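Local atomic coordinates of glutaredoxin (Methanosarcina acetivorans, PDB entry 5CAX), a protein that reduces protein disulfides in a coenzyme M-dependent manner as a glutaredoxin-like enzyme, a role that probably involves electron transfer. Residues 23-28 and 61-66; 38-41 and 46-49; 85-88 and 93-96. All coordinates share one frame; numbering follows the deposited sequence.

Contact 1: residues 23-28 and 61-66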
ATOM      1  N   VAL A  23       0.016  -3.916  -2.960  1.00 55.08           N
ATOM      2  CA  VAL A  23      -0.943  -2.829  -2.908  1.00 55.95           C
ATOM      3  C   VAL A  23      -0.743  -1.998  -1.644  1.00 56.17           C
ATOM      4  O   VAL A  23      -0.855  -2.512  -0.532  1.00 57.54           O
ATOM      5  CB  VAL A  23      -2.403  -3.369  -2.981  1.00 53.36           C
ATOM      6  CG1 VAL A  23      -3.384  -2.224  -3.065  1.00 53.83           C
ATOM      7  CG2 VAL A  23      -2.553  -4.324  -4.156  1.00 53.96           C
ATOM      8  N   MET A  24      -0.439  -0.715  -1.805  1.00 58.28           N
ATOM      9  CA  MET A  24      -0.282   0.153  -0.644  1.00 54.17           C
ATOM     10  C   MET A  24      -1.473   1.074  -0.413  1.00 57.61           C
ATOM     11  O   MET A  24      -1.897   1.800  -1.315  1.00 55.56           O
ATOM     12  CB  MET A  24       0.984   0.995  -0.772  1.00 56.69           C
ATOM     13  CG  MET A  24       1.359   1.768   0.504  1.00 56.45           C
ATOM     14  SD  MET A  24       2.239   3.297   0.115  1.00 59.77           S
ATOM     15  CE  MET A  24       0.895   4.366  -0.434  1.00 56.90           C
ATOM     16  N   TYR A  25      -2.005   1.042   0.806  1.00 56.47           N
ATOM     17  CA  TYR A  25      -3.052   1.964   1.194  1.00 57.31           C
ATOM     18  C   TYR A  25      -2.441   3.070   2.014  1.00 59.41           C
ATOM     19  O   TYR A  25      -1.737   2.809   2.991  1.00 60.18           O
ATOM     20  CB  TYR A  25      -4.158   1.244   1.965  1.00 58.13           C
ATOM     21  CG  TYR A  25      -4.886   0.198   1.137  1.00 59.87           C
ATOM     22  CD1 TYR A  25      -6.141   0.460   0.596  1.00 61.27           C
ATOM     23  CD2 TYR A  25      -4.315  -1.048   0.894  1.00 61.00           C
ATOM     24  CE1 TYR A  25      -6.815  -0.495  -0.166  1.00 62.34           C
ATOM     25  CE2 TYR A  25      -4.978  -2.016   0.130  1.00 61.38           C
ATOM     26  CZ  TYR A  25      -6.223  -1.732  -0.397  1.00 62.66           C
ATOM     27  OH  TYR A  25      -6.873  -2.687  -1.155  1.00 63.82           O
ATOM     28  N   GLY A  26      -2.667   4.313   1.602  1.00 55.92           N
ATOM     29  CA  GLY A  26      -2.116   5.434   2.340  1.00 56.60           C
ATOM     30  C   GLY A  26      -3.032   6.636   2.438  1.00 62.86           C
ATOM     31  O   GLY A  26      -4.166   6.629   1.927  1.00 58.78           O
ATOM     32  N   LEU A  27      -2.536   7.678   3.106  1.00 57.76           N
ATOM     33  CA  LEU A  27      -3.217   8.967   3.120  1.00 58.78           C
ATOM     34  C   LEU A  27      -2.343   9.962   2.372  1.00 57.29           C
ATOM     35  O   LEU A  27      -1.131   9.987   2.589  1.00 57.86           O
ATOM     36  CB  LEU A  27      -3.478   9.426   4.553  1.00 59.55           C
ATOM     37  CG  LEU A  27      -4.213   8.387   5.407  1.00 59.95           C
ATOM     38  CD1 LEU A  27      -4.259   8.809   6.880  1.00 60.71           C
ATOM     39  CD2 LEU A  27      -5.601   8.066   4.860  1.00 56.85           C
ATOM     40  N   SER A  28      -2.948  10.753   1.482  1.00 59.03           N
ATOM     41  CA  SER A  28      -2.194  11.668   0.600  1.00 61.90           C
ATOM     42  C   SER A  28      -1.525  12.785   1.392  1.00 62.58           C
ATOM     43  O   SER A  28      -0.605  13.453   0.910  1.00 64.74           O
ATOM     44  CB  SER A  28      -3.095  12.280  -0.478  1.00 63.23           C
ATOM     45  OG  SER A  28      -3.880  13.329   0.049  1.00 64.77           O
ATOM     46  N   SER A  61     -14.879   4.064   2.182  1.00 67.30           N
ATOM     47  CA  SER A  61     -15.341   3.185   3.249  1.00 69.33           C
ATOM     48  C   SER A  61     -15.034   1.724   2.919  1.00 67.80           C
ATOM     49  O   SER A  61     -14.828   0.909   3.809  1.00 64.36           O
ATOM     50  CB  SER A  61     -16.834   3.370   3.486  1.00 72.04           C
ATOM     51  OG  SER A  61     -17.336   2.330   4.297  1.00 74.81           O
ATOM     52  N   ASN A  62     -15.035   1.386   1.636  1.00 85.80           N
ATOM     53  CA  ASN A  62     -14.640   0.045   1.219  1.00 85.14           C
ATOM     54  C   ASN A  62     -13.167  -0.201   1.514  1.00 81.38           C
ATOM     55  O   ASN A  62     -12.800  -1.205   2.128  1.00 83.08           O
ATOM     56  CB  ASN A  62     -14.903  -0.159  -0.272  1.00 84.35           C
ATOM     57  CG  ASN A  62     -16.379  -0.176  -0.610  1.00 90.80           C
ATOM     58  OD1 ASN A  62     -17.221  -0.466   0.243  1.00 95.48           O
ATOM     59  ND2 ASN A  62     -16.705   0.164  -1.856  1.00 91.00           N
ATOM     60  N   ALA A  63     -12.334   0.756   1.118  1.00 72.84           N
ATOM     61  CA  ALA A  63     -10.884   0.656   1.280  1.00 65.46           C
ATOM     62  C   ALA A  63     -10.506   0.528   2.763  1.00 66.50           C
ATOM     63  O   ALA A  63      -9.570  -0.192   3.117  1.00 65.33           O
ATOM     64  CB  ALA A  63     -10.195   1.865   0.634  1.00 59.85           C
ATOM     65  N   ILE A  64     -11.235   1.228   3.626  1.00 69.82           N
ATOM     66  CA  ILE A  64     -10.997   1.154   5.062  1.00 72.26           C
ATOM     67  C   ILE A  64     -11.224  -0.261   5.613  1.00 76.55           C
ATOM     68  O   ILE A  64     -10.432  -0.758   6.430  1.00 77.29           O
ATOM     69  CB  ILE A  64     -11.908   2.138   5.820  1.00 75.63           C
ATOM     70  CG1 ILE A  64     -11.423   3.570   5.626  1.00 73.82           C
ATOM     71  CG2 ILE A  64     -11.939   1.812   7.297  1.00 77.52           C
ATOM     72  CD1 ILE A  64      -9.998   3.746   5.994  1.00 70.25           C
ATOM     73  N   LYS A  65     -12.305  -0.893   5.150  1.00 71.79           N
ATOM     74  CA  LYS A  65     -12.703  -2.242   5.557  1.00 72.22           C
ATOM     75  C   LYS A  65     -11.701  -3.300   5.103  1.00 69.47           C
ATOM     76  O   LYS A  65     -11.491  -4.303   5.779  1.00 70.63           O
ATOM     77  CB  LYS A  65     -14.093  -2.562   5.004  1.00 74.73           C
ATOM     78  CG  LYS A  65     -14.983  -3.342   5.948  1.00 77.94           C
ATOM     79  CD  LYS A  65     -16.319  -2.637   6.134  1.00 81.84           C
ATOM     80  CE  LYS A  65     -16.977  -2.377   4.789  1.00 81.06           C
ATOM     81  NZ  LYS A  65     -18.389  -1.936   4.918  1.00 84.78           N
ATOM     82  N   GLN A  66     -11.104  -3.089   3.941  1.00 59.01           N
ATOM     83  CA  GLN A  66     -10.061  -3.978   3.470  1.00 62.88           C
ATOM     84  C   GLN A  66      -8.814  -3.854   4.344  1.00 59.32           C
ATOM     85  O   GLN A  66      -8.216  -4.854   4.740  1.00 60.95           O
ATOM     86  CB  GLN A  66      -9.749  -3.674   1.992  1.00 60.62           C
ATOM     87  CG  GLN A  66      -8.387  -4.136   1.432  1.00 56.41           C
ATOM     88  CD  GLN A  66      -8.323  -5.607   1.079  1.00 59.40           C
ATOM     89  OE1 GLN A  66      -9.155  -6.420   1.527  1.00 62.15           O
ATOM     90  NE2 GLN A  66      -7.351  -5.959   0.233  1.00 57.65           N
TER
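The hydroxyl of Tyr25 meets two partners at once: it is hydrogen-bonded to the backbone O of Asp7 and lies against the side chain of Gln66. Tyr25 OH is 3.3 Å from Gln66 CG, and the ring carbon Tyr25 CZ is 3.7 Å from the same methylene. Gln66 NE2 stands 3.6 Å from Tyr25 OH, a packing distance without a hydrogen bond. The two side chains cross at about a right angle, with ring and amide planes 63° apart. In Gln66, CG anti to the backbone N (chi1 159°) sets that methylene against the phenol, and the bend at chi2 turns the amide; Gln66 OE1 makes a weak hydrogen bond to Arg69. At the ring edge, near its plane, Ala63 CB approaches Tyr25 CE1 at 4.2 Å, one helical turn before Gln66. Ile80 of the neighbouring strand touches both Tyr25 and Gln66, closing a buried patch whose one phenolic oxygen is satisfied by the N-terminal segment. Strand 22-26 is central in the mixed sheet, and this packing of helix 57-70 over one of its faces belongs to the thioredoxin fold of glutaredoxins.

Contact 2: residues 38-41 and 46-49; sequences KLLT and DFEY. With CD (cadmium ion), chain F.
This contact lies in the beta-alpha-beta unit of the thioredoxin fold, where helix 31-43 connects the parallel strands 22-26 and 48-51 and packs back onto the approach to the second. Leu40 sits over one face of the Phe47 ring. Its CB makes a CH-pi contact, 3.6 Å from the ring centroid and 16° off the ring normal, and is displaced slightly toward the rim at Phe47 CZ. The branch continues over the same face, so that Leu40 CD1 comes within 3.7 Å of both Phe47 CE1 and Phe47 CD1. Phe47 reaches the helix because its CG stands between the backbone N and the carbonyl carbon (chi1 76°), which swings the ring in beneath Leu40. Thr41 approaches differently: its OG1 lies in the ring plane at the edge, 3.7 Å from Phe47 CZ, while making a weak hydrogen bond to the O of Lys37 one turn back. Ile22 and Val14 also touch the phenylalanine, and Leu40 continues to Leu99. With an alanine in place of Phe47, Leu40 CB and CD1 would probably lose the ring face they rest on and a gap would open beside the helix. The CB of Asp46 points away from the helix, and its OD1 binds a cadmium ion at 2.6 Å. A water on the same metal, also 2.6 Å from the cadmium, donates to Asp46 OD2 at 3.2 Å, tying both carboxylate oxygens into one small site, distinct from the cadmium site of Cys30, Cys33 and Phe76. The chemistry thus changes from one residue to the next: the Phe47 ring, just ahead of strand 48-51, meets the helix chiefly through apolar and CH-pi contact, whereas the Asp46 carboxylate is probably ionised and would attract the metal electrostatically.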
ATOM      1  N   LYS A  38       6.954   6.127  -2.410  1.00 56.35           N
ATOM      2  CA  LYS A  38       8.200   6.596  -3.016  1.00 58.04           C
ATOM      3  C   LYS A  38       9.279   5.520  -2.909  1.00 57.52           C
ATOM      4  O   LYS A  38      10.103   5.363  -3.796  1.00 58.62           O
ATOM      5  CB  LYS A  38       8.686   7.868  -2.328  1.00 59.53           C
ATOM      6  CG  LYS A  38       9.963   8.469  -2.906  1.00 61.78           C
ATOM      7  CD  LYS A  38      10.518   9.545  -1.978  1.00 70.31           C
ATOM      8  CE  LYS A  38      11.626  10.388  -2.630  1.00 74.25           C
ATOM      9  NZ  LYS A  38      12.827   9.621  -3.099  1.00 74.97           N
ATOM     10  N   LEU A  39       9.265   4.781  -1.806  1.00 62.04           N
ATOM     11  CA  LEU A  39      10.217   3.693  -1.604  1.00 66.61           C
ATOM     12  C   LEU A  39       9.953   2.578  -2.607  1.00 65.05           C
ATOM     13  O   LEU A  39      10.874   2.082  -3.254  1.00 62.08           O
ATOM     14  CB  LEU A  39      10.141   3.152  -0.178  1.00 61.63           C
ATOM     15  CG  LEU A  39      10.814   1.786  -0.022  1.00 68.90           C
ATOM     16  CD1 LEU A  39      12.316   1.879  -0.258  1.00 72.05           C
ATOM     17  CD2 LEU A  39      10.524   1.165   1.333  1.00 68.85           C
ATOM     18  N   LEU A  40       8.684   2.194  -2.711  1.00 55.63           N
ATOM     19  CA  LEU A  40       8.232   1.222  -3.678  1.00 54.91           C
ATOM     20  C   LEU A  40       8.578   1.692  -5.106  1.00 56.34           C
ATOM     21  O   LEU A  40       8.966   0.910  -5.961  1.00 56.64           O
ATOM     22  CB  LEU A  40       6.731   0.999  -3.502  1.00 54.45           C
ATOM     23  CG  LEU A  40       6.233   0.365  -2.196  1.00 53.80           C
ATOM     24  CD1 LEU A  40       4.723   0.609  -2.018  1.00 52.43           C
ATOM     25  CD2 LEU A  40       6.522  -1.119  -2.145  1.00 52.10           C
ATOM     26  N   THR A  41       8.427   2.982  -5.361  1.00 75.49           N
ATOM     27  CA  THR A  41       8.822   3.547  -6.648  1.00 76.39           C
ATOM     28  C   THR A  41      10.342   3.482  -6.851  1.00 77.68           C
ATOM     29  O   THR A  41      10.820   3.172  -7.951  1.00 79.85           O
ATOM     30  CB  THR A  41       8.304   4.983  -6.789  1.00 77.78           C
ATOM     31  OG1 THR A  41       6.903   4.923  -7.096  1.00 77.66           O
ATOM     32  CG2 THR A  41       9.001   5.708  -7.925  1.00 81.08           C
ATOM     33  N   ASP A  46       6.664  -3.512  -9.402  1.00 58.45           N
ATOM     34  CA  ASP A  46       5.299  -3.460  -9.884  1.00 53.89           C
ATOM     35  C   ASP A  46       4.343  -3.459  -8.686  1.00 55.78           C
ATOM     36  O   ASP A  46       4.386  -4.385  -7.868  1.00 51.60           O
ATOM     37  CB  ASP A  46       5.049  -4.662 -10.799  1.00 55.40           C
ATOM     38  CG  ASP A  46       3.930  -4.436 -11.786  1.00 55.92           C
ATOM     39  OD1 ASP A  46       4.227  -3.820 -12.825  1.00 57.48           O
ATOM     40  OD2 ASP A  46       2.785  -4.881 -11.537  1.00 55.68           O
ATOM     41  N   PHE A  47       3.510  -2.423  -8.573  1.00 53.85           N
ATOM     42  CA  PHE A  47       2.547  -2.272  -7.463  1.00 54.13           C
ATOM     43  C   PHE A  47       1.362  -1.293  -7.693  1.00 51.40           C
ATOM     44  O   PHE A  47       1.273  -0.584  -8.674  1.00 52.72           O
ATOM     45  CB  PHE A  47       3.301  -1.871  -6.184  1.00 49.08           C
ATOM     46  CG  PHE A  47       3.738  -0.420  -6.135  1.00 51.38           C
ATOM     47  CD1 PHE A  47       3.054   0.500  -5.344  1.00 50.13           C
ATOM     48  CD2 PHE A  47       4.851   0.013  -6.838  1.00 51.25           C
ATOM     49  CE1 PHE A  47       3.463   1.820  -5.280  1.00 59.10           C
ATOM     50  CE2 PHE A  47       5.261   1.336  -6.775  1.00 53.74           C
ATOM     51  CZ  PHE A  47       4.568   2.242  -5.994  1.00 51.74           C
ATOM     52  N   GLU A  48       0.447  -1.254  -6.745  1.00 58.62           N
ATOM     53  CA  GLU A  48      -0.699  -0.364  -6.844  1.00 55.39           C
ATOM     54  C   GLU A  48      -0.687   0.482  -5.603  1.00 54.17           C
ATOM     55  O   GLU A  48      -0.251   0.010  -4.552  1.00 53.57           O
ATOM     56  CB  GLU A  48      -2.024  -1.137  -6.917  1.00 54.98           C
ATOM     57  CG  GLU A  48      -2.526  -1.432  -8.334  1.00 61.95           C
ATOM     58  CD  GLU A  48      -3.289  -0.293  -8.989  1.00 66.19           C
ATOM     59  OE1 GLU A  48      -3.345   0.817  -8.436  1.00 67.53           O
ATOM     60  OE2 GLU A  48      -3.904  -0.530 -10.047  1.00 70.30           O
ATOM     61  N   TYR A  49      -1.103   1.739  -5.694  1.00 46.67           N
ATOM     62  CA  TYR A  49      -1.383   2.443  -4.457  1.00 40.48           C
ATOM     63  C   TYR A  49      -2.691   3.198  -4.502  1.00 39.92           C
ATOM     64  O   TYR A  49      -3.112   3.674  -5.548  1.00 42.62           O
ATOM     65  CB  TYR A  49      -0.246   3.364  -4.050  1.00 47.78           C
ATOM     66  CG  TYR A  49       0.029   4.572  -4.895  1.00 49.62           C
ATOM     67  CD1 TYR A  49      -0.521   5.826  -4.582  1.00 50.05           C
ATOM     68  CD2 TYR A  49       0.886   4.488  -5.966  1.00 47.23           C
ATOM     69  CE1 TYR A  49      -0.223   6.952  -5.349  1.00 47.65           C
ATOM     70  CE2 TYR A  49       1.171   5.588  -6.713  1.00 50.38           C
ATOM     71  CZ  TYR A  49       0.637   6.812  -6.415  1.00 49.99           C
ATOM     72  OH  TYR A  49       0.999   7.853  -7.231  1.00 53.63           O
TER
HETATM   73 CD    CD F 202       1.943  -3.677 -14.034  1.00 55.25          CD
HETATM   74  O   HOH W   1       1.143  -6.170 -14.007  1.00 30.00           O

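Contact 3: residues 85-88 and 93-96; sequences KAIV and KQIR
Apolar packing joins Ile87 to Ile95. The far methyl of the strand residue does most of the reaching: Ile87 CD1 lies 3.6 Å from Ile95 CG1 and 3.7 Å from Ile95 CA, pressing on the helix backbone as well as on the side chain. The other branch helps, with Ile87 CG2 3.8 Å from Ile95 CG1, so both arms of one isoleucine meet a single methylene of the other as the side chains cross at a slant. Ile95 also touches Thr36 of helix 31-43. A mixed polar-apolar contact, an equal part of the interface, flanks this pair. Gln94 and Ile87 run past one another in opposite directions, the amide nitrogen Gln94 NE2 coming 3.5 Å from Ile87 CG2. The glutamine can reach so far because CG is anti to the backbone N (chi1 178°) and the chain stays extended beyond it (chi2 162°), carrying the amide alongside the isoleucine toward the strand, where a water completes the link. The polar part of the interface is made by this water, for no direct hydrogen bond joins the two segments. It accepts from the backbone N of Val88 at 2.7 Å and, more weakly, from Gln94 NE2 at 3.0 Å. It therefore gives a partner to a backbone N-H of an outermost strand of the sheet and bridges that strand to the helix through the glutamine. Ile87 itself is bonded through its backbone to Thr79 of the adjacent strand. Strands 78-81 and 85-88 run antiparallel and are followed by helix 92-99, which folds back over the sheet: the beta-beta-alpha unit that closes the thioredoxin fold of glutaredoxins.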
ATOM      1  N   LYS A  85      -0.094 -11.041   3.222  1.00 69.25           N
ATOM      2  CA  LYS A  85       0.710 -10.454   4.281  1.00 70.17           C
ATOM      3  C   LYS A  85       0.540  -8.945   4.251  1.00 66.92           C
ATOM      4  O   LYS A  85       0.298  -8.351   3.207  1.00 64.21           O
ATOM      5  CB  LYS A  85       2.201 -10.839   4.159  1.00 72.85           C
ATOM      6  CG  LYS A  85       2.504 -12.331   4.330  1.00 76.77           C
ATOM      7  CD  LYS A  85       3.885 -12.703   3.750  1.00 80.42           C
ATOM      8  CE  LYS A  85       3.948 -12.545   2.219  1.00 80.92           C
ATOM      9  NZ  LYS A  85       5.155 -13.168   1.570  1.00 82.85           N
ATOM     10  N   ALA A  86       0.649  -8.330   5.413  1.00 56.49           N
ATOM     11  CA  ALA A  86       0.588  -6.891   5.498  1.00 54.30           C
ATOM     12  C   ALA A  86       1.807  -6.355   6.259  1.00 54.12           C
ATOM     13  O   ALA A  86       2.292  -6.954   7.204  1.00 53.47           O
ATOM     14  CB  ALA A  86      -0.710  -6.443   6.148  1.00 49.75           C
ATOM     15  N   ILE A  87       2.322  -5.245   5.761  1.00 59.61           N
ATOM     16  CA  ILE A  87       3.378  -4.492   6.385  1.00 62.69           C
ATOM     17  C   ILE A  87       2.735  -3.193   6.833  1.00 62.34           C
ATOM     18  O   ILE A  87       2.222  -2.430   6.000  1.00 59.45           O
ATOM     19  CB  ILE A  87       4.550  -4.221   5.413  1.00 62.34           C
ATOM     20  CG1 ILE A  87       5.167  -5.547   4.939  1.00 63.71           C
ATOM     21  CG2 ILE A  87       5.603  -3.317   6.062  1.00 62.50           C
ATOM     22  CD1 ILE A  87       6.172  -5.420   3.791  1.00 61.91           C
ATOM     23  N   VAL A  88       2.713  -2.974   8.147  1.00 55.20           N
ATOM     24  CA  VAL A  88       2.134  -1.775   8.731  1.00 52.37           C
ATOM     25  C   VAL A  88       3.274  -0.773   9.020  1.00 53.67           C
ATOM     26  O   VAL A  88       4.245  -1.101   9.697  1.00 56.57           O
ATOM     27  CB  VAL A  88       1.333  -2.109  10.023  1.00 55.99           C
ATOM     28  CG1 VAL A  88       0.601  -0.888  10.538  1.00 57.16           C
ATOM     29  CG2 VAL A  88       0.325  -3.214   9.756  1.00 56.92           C
ATOM     30  N   LYS A  93      13.451  -1.873   5.531  1.00 76.54           N
ATOM     31  CA  LYS A  93      14.115  -3.181   5.489  1.00 81.07           C
ATOM     32  C   LYS A  93      13.068  -4.286   5.331  1.00 74.55           C
ATOM     33  O   LYS A  93      13.213  -5.189   4.516  1.00 73.49           O
ATOM     34  CB  LYS A  93      14.986  -3.425   6.734  1.00 80.36           C
ATOM     35  CG  LYS A  93      15.412  -4.891   6.901  1.00 82.55           C
ATOM     36  CD  LYS A  93      16.444  -5.121   8.015  1.00 93.09           C
ATOM     37  CE  LYS A  93      15.804  -5.305   9.388  1.00 91.43           C
ATOM     38  NZ  LYS A  93      16.775  -5.794  10.403  1.00 96.46           N
ATOM     39  N   GLN A  94      12.001  -4.181   6.107  1.00 92.71           N
ATOM     40  CA  GLN A  94      10.927  -5.154   6.088  1.00 91.98           C
ATOM     41  C   GLN A  94      10.278  -5.239   4.714  1.00 88.96           C
ATOM     42  O   GLN A  94      10.020  -6.326   4.212  1.00 82.74           O
ATOM     43  CB  GLN A  94       9.904  -4.794   7.168  1.00 86.68           C
ATOM     44  CG  GLN A  94       8.679  -5.689   7.258  1.00 81.13           C
ATOM     45  CD  GLN A  94       7.978  -5.533   8.589  1.00 77.60           C
ATOM     46  OE1 GLN A  94       8.631  -5.292   9.617  1.00 80.85           O
ATOM     47  NE2 GLN A  94       6.638  -5.554   8.569  1.00 69.65           N
ATOM     48  N   ILE A  95      10.037  -4.094   4.092  1.00 82.26           N
ATOM     49  CA  ILE A  95       9.479  -4.092   2.749  1.00 79.41           C
ATOM     50  C   ILE A  95      10.501  -4.635   1.736  1.00 79.09           C
ATOM     51  O   ILE A  95      10.174  -5.469   0.890  1.00 68.67           O
ATOM     52  CB  ILE A  95       9.026  -2.679   2.331  1.00 73.01           C
ATOM     53  CG1 ILE A  95       7.826  -2.239   3.182  1.00 64.97           C
ATOM     54  CG2 ILE A  95       8.720  -2.638   0.823  1.00 63.99           C
ATOM     55  CD1 ILE A  95       7.522  -0.771   3.092  1.00 56.04           C
ATOM     56  N   ARG A  96      11.735  -4.149   1.831  1.00 84.04           N
ATOM     57  CA  ARG A  96      12.815  -4.595   0.963  1.00 82.51           C
ATOM     58  C   ARG A  96      12.989  -6.111   1.054  1.00 85.33           C
ATOM     59  O   ARG A  96      13.094  -6.805   0.042  1.00 82.40           O
ATOM     60  CB  ARG A  96      14.116  -3.880   1.326  1.00 84.56           C
ATOM     61  CG  ARG A  96      14.159  -2.430   0.863  1.00 77.93           C
ATOM     62  CD  ARG A  96      15.472  -1.778   1.216  1.00 81.68           C
ATOM     63  NE  ARG A  96      16.552  -2.449   0.519  1.00 82.94           N
ATOM     64  CZ  ARG A  96      17.147  -1.958  -0.560  1.00 82.60           C
ATOM     65  NH1 ARG A  96      16.771  -0.771  -1.037  1.00 79.87           N
ATOM     66  NH2 ARG A  96      18.121  -2.646  -1.150  1.00 87.41           N
TER
HETATM   67  O   HOH W   2       3.991  -4.776   9.771  1.00 42.53           O

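All three contacts are buried packings of a helix on or beside a strand of one mixed sheet, with no direct hydrogen bond between paired segments. Contact 1 lies on the opposite side of the chain's centre from the other two and uses central strand 22-26; contacts 2 and 3 reach the edge strands 48-51 and 85-88 and each include a partly exposed residue, Thr41 and Gln94. Met24, next to Tyr25 on strand 22-26, connects that strand to contact 2, its N probably hydrogen-bonded to Glu48 O and its CB packed on Leu40. Leu39 and Leu40 meet Ile95, making contacts 2 and 3 one continuous core. Chemistry follows place: phenol against methylene in contact 1, leucine over an aromatic face in contact 2, aliphatic packing with a bridging water in contact 3.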